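PDB 2J3X: C2 toxin component I from Clostridium botulinum, which is the enzymatic component of the binary C2 toxin, an ADP-ribosyltransferase that, as in related binary toxins, probably modifies actin. Local coordinates for residues G251-D256 and E387-L392. The protein carries 2 engineered substitutions. Sequence-based numbering, arbitrary orientation.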
ATOM      1  N   GLY A 251       4.454   7.569 -31.877  1.00 18.04           N
ATOM      2  CA  GLY A 251       3.258   7.110 -32.609  1.00 18.64           C
ATOM      3  C   GLY A 251       2.313   6.438 -31.639  1.00 20.01           C
ATOM      4  O   GLY A 251       1.104   6.668 -31.670  1.00 19.36           O
ATOM      5  N   TYR A 252       2.877   5.602 -30.752  1.00 18.64           N
ATOM      6  CA  TYR A 252       2.056   4.911 -29.775  1.00 18.21           C
ATOM      7  C   TYR A 252       1.425   5.872 -28.789  1.00 18.50           C
ATOM      8  O   TYR A 252       0.263   5.704 -28.372  1.00 20.68           O
ATOM      9  CB  TYR A 252       2.881   3.839 -29.066  1.00 16.59           C
ATOM     10  CG  TYR A 252       2.018   3.077 -28.092  1.00 19.77           C
ATOM     11  CD1 TYR A 252       1.124   2.074 -28.547  1.00 17.59           C
ATOM     12  CD2 TYR A 252       2.009   3.417 -26.738  1.00 15.12           C
ATOM     13  CE1 TYR A 252       0.284   1.401 -27.638  1.00 16.57           C
ATOM     14  CE2 TYR A 252       1.181   2.749 -25.825  1.00 14.70           C
ATOM     15  CZ  TYR A 252       0.326   1.733 -26.299  1.00 16.58           C
ATOM     16  OH  TYR A 252      -0.478   1.065 -25.443  1.00 16.50           O
ATOM     17  N   LEU A 253       2.164   6.908 -28.400  1.00 18.60           N
ATOM     18  CA  LEU A 253       1.649   7.840 -27.418  1.00 19.01           C
ATOM     19  C   LEU A 253       0.578   8.746 -28.009  1.00 21.58           C
ATOM     20  O   LEU A 253      -0.267   9.226 -27.276  1.00 21.54           O
ATOM     21  CB  LEU A 253       2.764   8.724 -26.853  1.00 18.04           C
ATOM     22  CG  LEU A 253       3.762   7.995 -25.927  1.00 16.75           C
ATOM     23  CD1 LEU A 253       4.979   8.918 -25.633  1.00 17.02           C
ATOM     24  CD2 LEU A 253       3.061   7.437 -24.653  1.00 15.01           C
ATOM     25  N   HIS A 254       0.613   8.951 -29.322  1.00 24.34           N
ATOM     26  CA  HIS A 254      -0.262   9.960 -29.950  1.00 27.13           C
ATOM     27  C   HIS A 254      -1.346   9.471 -30.884  1.00 28.74           C
ATOM     28  O   HIS A 254      -2.451  10.038 -30.851  1.00 30.06           O
ATOM     29  CB  HIS A 254       0.566  11.041 -30.660  1.00 27.31           C
ATOM     30  CG  HIS A 254       1.289  11.931 -29.704  1.00 26.64           C
ATOM     31  ND1 HIS A 254       2.656  11.893 -29.535  1.00 28.96           N
ATOM     32  CD2 HIS A 254       0.818  12.816 -28.795  1.00 24.70           C
ATOM     33  CE1 HIS A 254       3.002  12.764 -28.607  1.00 23.29           C
ATOM     34  NE2 HIS A 254       1.905  13.321 -28.128  1.00 28.05           N
ATOM     35  N   SER A 255      -1.052   8.477 -31.720  1.00 29.51           N
ATOM     36  CA  SER A 255      -1.959   8.184 -32.842  1.00 31.09           C
ATOM     37  C   SER A 255      -2.271   6.728 -33.118  1.00 29.91           C
ATOM     38  O   SER A 255      -3.379   6.427 -33.571  1.00 32.22           O
ATOM     39  CB  SER A 255      -1.435   8.809 -34.150  1.00 31.65           C
ATOM     40  OG  SER A 255      -0.023   8.675 -34.266  1.00 36.52           O
ATOM     41  N   ASP A 256      -1.294   5.845 -32.920  1.00 27.55           N
ATOM     42  CA  ASP A 256      -1.333   4.413 -33.176  0.50 27.06           C
ATOM     43  C   ASP A 256      -1.824   3.554 -32.008  1.00 26.21           C
ATOM     44  O   ASP A 256      -1.853   2.331 -32.120  1.00 25.00           O
ATOM     45  CB  ASP A 256       0.107   3.945 -33.394  0.50 27.46           C
ATOM     46  CG  ASP A 256       0.560   4.052 -34.816  0.50 30.08           C
ATOM     47  OD1 ASP A 256       0.192   5.023 -35.508  0.50 32.97           O
ATOM     48  OD2 ASP A 256       1.320   3.157 -35.235  0.50 32.60           O
ATOM     49  N   GLU A 387       0.826  13.826 -16.726  1.00 22.16           N
ATOM     50  CA  GLU A 387       0.361  12.469 -16.512  0.50 20.20           C
ATOM     51  C   GLU A 387       1.260  11.589 -15.641  1.00 17.61           C
ATOM     52  O   GLU A 387       0.767  10.625 -15.048  1.00 16.55           O
ATOM     53  CB  GLU A 387       0.075  11.784 -17.828  0.50 20.58           C
ATOM     54  CG  GLU A 387      -1.064  12.417 -18.572  0.50 23.61           C
ATOM     55  CD  GLU A 387      -1.135  11.889 -19.971  0.50 25.31           C
ATOM     56  OE1 GLU A 387      -0.810  10.695 -20.148  0.50 27.69           O
ATOM     57  OE2 GLU A 387      -1.510  12.656 -20.885  0.50 26.08           O
ATOM     58  N   GLN A 388       2.542  11.937 -15.540  1.00 14.74           N
ATOM     59  CA  GLN A 388       3.525  11.078 -14.850  1.00 12.04           C
ATOM     60  C   GLN A 388       3.351   9.615 -15.210  1.00 11.01           C
ATOM     61  O   GLN A 388       3.303   8.732 -14.342  1.00  9.17           O
ATOM     62  CB  GLN A 388       3.457  11.254 -13.338  1.00 10.36           C
ATOM     63  CG  GLN A 388       3.634  12.711 -12.934  1.00 12.13           C
ATOM     64  CD  GLN A 388       3.744  12.903 -11.428  1.00 12.28           C
ATOM     65  OE1 GLN A 388       4.018  11.955 -10.698  1.00 12.98           O
ATOM     66  NE2 GLN A 388       3.599  14.143 -10.977  1.00 11.99           N
ATOM     67  N   GLU A 389       3.318   9.350 -16.508  1.00  9.74           N
ATOM     68  CA  GLU A 389       3.078   8.004 -16.975  1.00 10.85           C
ATOM     69  C   GLU A 389       4.333   7.151 -16.964  1.00  9.54           C
ATOM     70  O   GLU A 389       5.393   7.575 -17.442  1.00 11.59           O
ATOM     71  CB  GLU A 389       2.555   8.039 -18.432  1.00  9.96           C
ATOM     72  CG  GLU A 389       2.425   6.643 -19.005  1.00 11.42           C
ATOM     73  CD  GLU A 389       1.649   6.591 -20.333  1.00 15.00           C
ATOM     74  OE1 GLU A 389       1.000   7.606 -20.689  1.00 18.53           O
ATOM     75  OE2 GLU A 389       1.635   5.508 -20.968  1.00 14.74           O
ATOM     76  N   ILE A 390       4.208   5.947 -16.442  1.00  9.41           N
ATOM     77  CA  ILE A 390       5.221   4.946 -16.728  1.00  9.33           C
ATOM     78  C   ILE A 390       4.545   3.943 -17.673  1.00  9.90           C
ATOM     79  O   ILE A 390       3.552   3.295 -17.301  1.00 10.90           O
ATOM     80  CB  ILE A 390       5.735   4.241 -15.444  1.00  8.50           C
ATOM     81  CG1 ILE A 390       6.657   5.213 -14.646  1.00 10.98           C
ATOM     82  CG2 ILE A 390       6.614   3.051 -15.848  1.00  9.71           C
ATOM     83  CD1 ILE A 390       7.021   4.702 -13.207  1.00 11.04           C
ATOM     84  N   LEU A 391       5.114   3.791 -18.862  1.00 10.36           N
ATOM     85  CA  LEU A 391       4.579   2.847 -19.847  1.00  9.69           C
ATOM     86  C   LEU A 391       5.279   1.504 -19.705  1.00 10.11           C
ATOM     87  O   LEU A 391       6.522   1.437 -19.791  1.00 10.13           O
ATOM     88  CB  LEU A 391       4.753   3.417 -21.275  1.00  7.99           C
ATOM     89  CG  LEU A 391       4.277   2.460 -22.384  1.00 11.94           C
ATOM     90  CD1 LEU A 391       2.804   2.402 -22.270  1.00 13.51           C
ATOM     91  CD2 LEU A 391       4.674   3.021 -23.768  1.00 12.45           C
ATOM     92  N   LEU A 392       4.499   0.445 -19.506  1.00 10.62           N
ATOM     93  CA  LEU A 392       5.111  -0.887 -19.342  1.00 10.64           C
ATOM     94  C   LEU A 392       5.105  -1.663 -20.650  1.00 12.24           C
ATOM     95  O   LEU A 392       4.145  -1.542 -21.440  1.00 12.75           O
ATOM     96  CB  LEU A 392       4.324  -1.711 -18.290  1.00 11.57           C
ATOM     97  CG  LEU A 392       4.150  -1.066 -16.912  1.00 11.00           C
ATOM     98  CD1 LEU A 392       3.466  -2.060 -15.969  1.00 12.41           C
ATOM     99  CD2 LEU A 392       5.503  -0.724 -16.332  1.00 13.69           C
TER
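The Tyr252 ring takes the methyls of Leu391 obliquely on its CD2-CE2 side, CE2 lying 3.9 Å from Leu391 CD1 and CD2 lying 4.0 Å from Leu391 CD2, while Phe346 meets the same ring edge-to-face. In the second ADP-ribosyltransferase exoenzyme unit (226-428) the contact joins the last turn of helix 243-254 to strand 389-392, the middle strand of a three-stranded antiparallel sheet; Glu387-Gln388-Glu389 matches the family's Glu-X-Glu motif and probably represents it. Tyrosine suits its buried place because its ring carbons offer leucine an apolar surface and its hydroxyl bonds to Asn261. The CB atoms of Tyr252 and Leu391 already point across the contact, and CG anti to the backbone N (chi1 -178° in Tyr252, similar in Leu391) continues that course; the nearest CA atoms, of Leu253 and Leu391, are 9.5 Å apart. Leu286 of helix 273-286 also packs on Leu391, and Ile282 on Tyr252, so the branched methyls of leucine fill a junction of two helices and a sheet. Two residues before Leu391, Glu389 points its CB toward the helix too. Its nearly extended chain also touches Ser348 and Phe384, and Leu253, packed on Ile378 and Phe381, makes a loose van der Waals approach, CD2 lying 4.4 Å from Glu389 OE2.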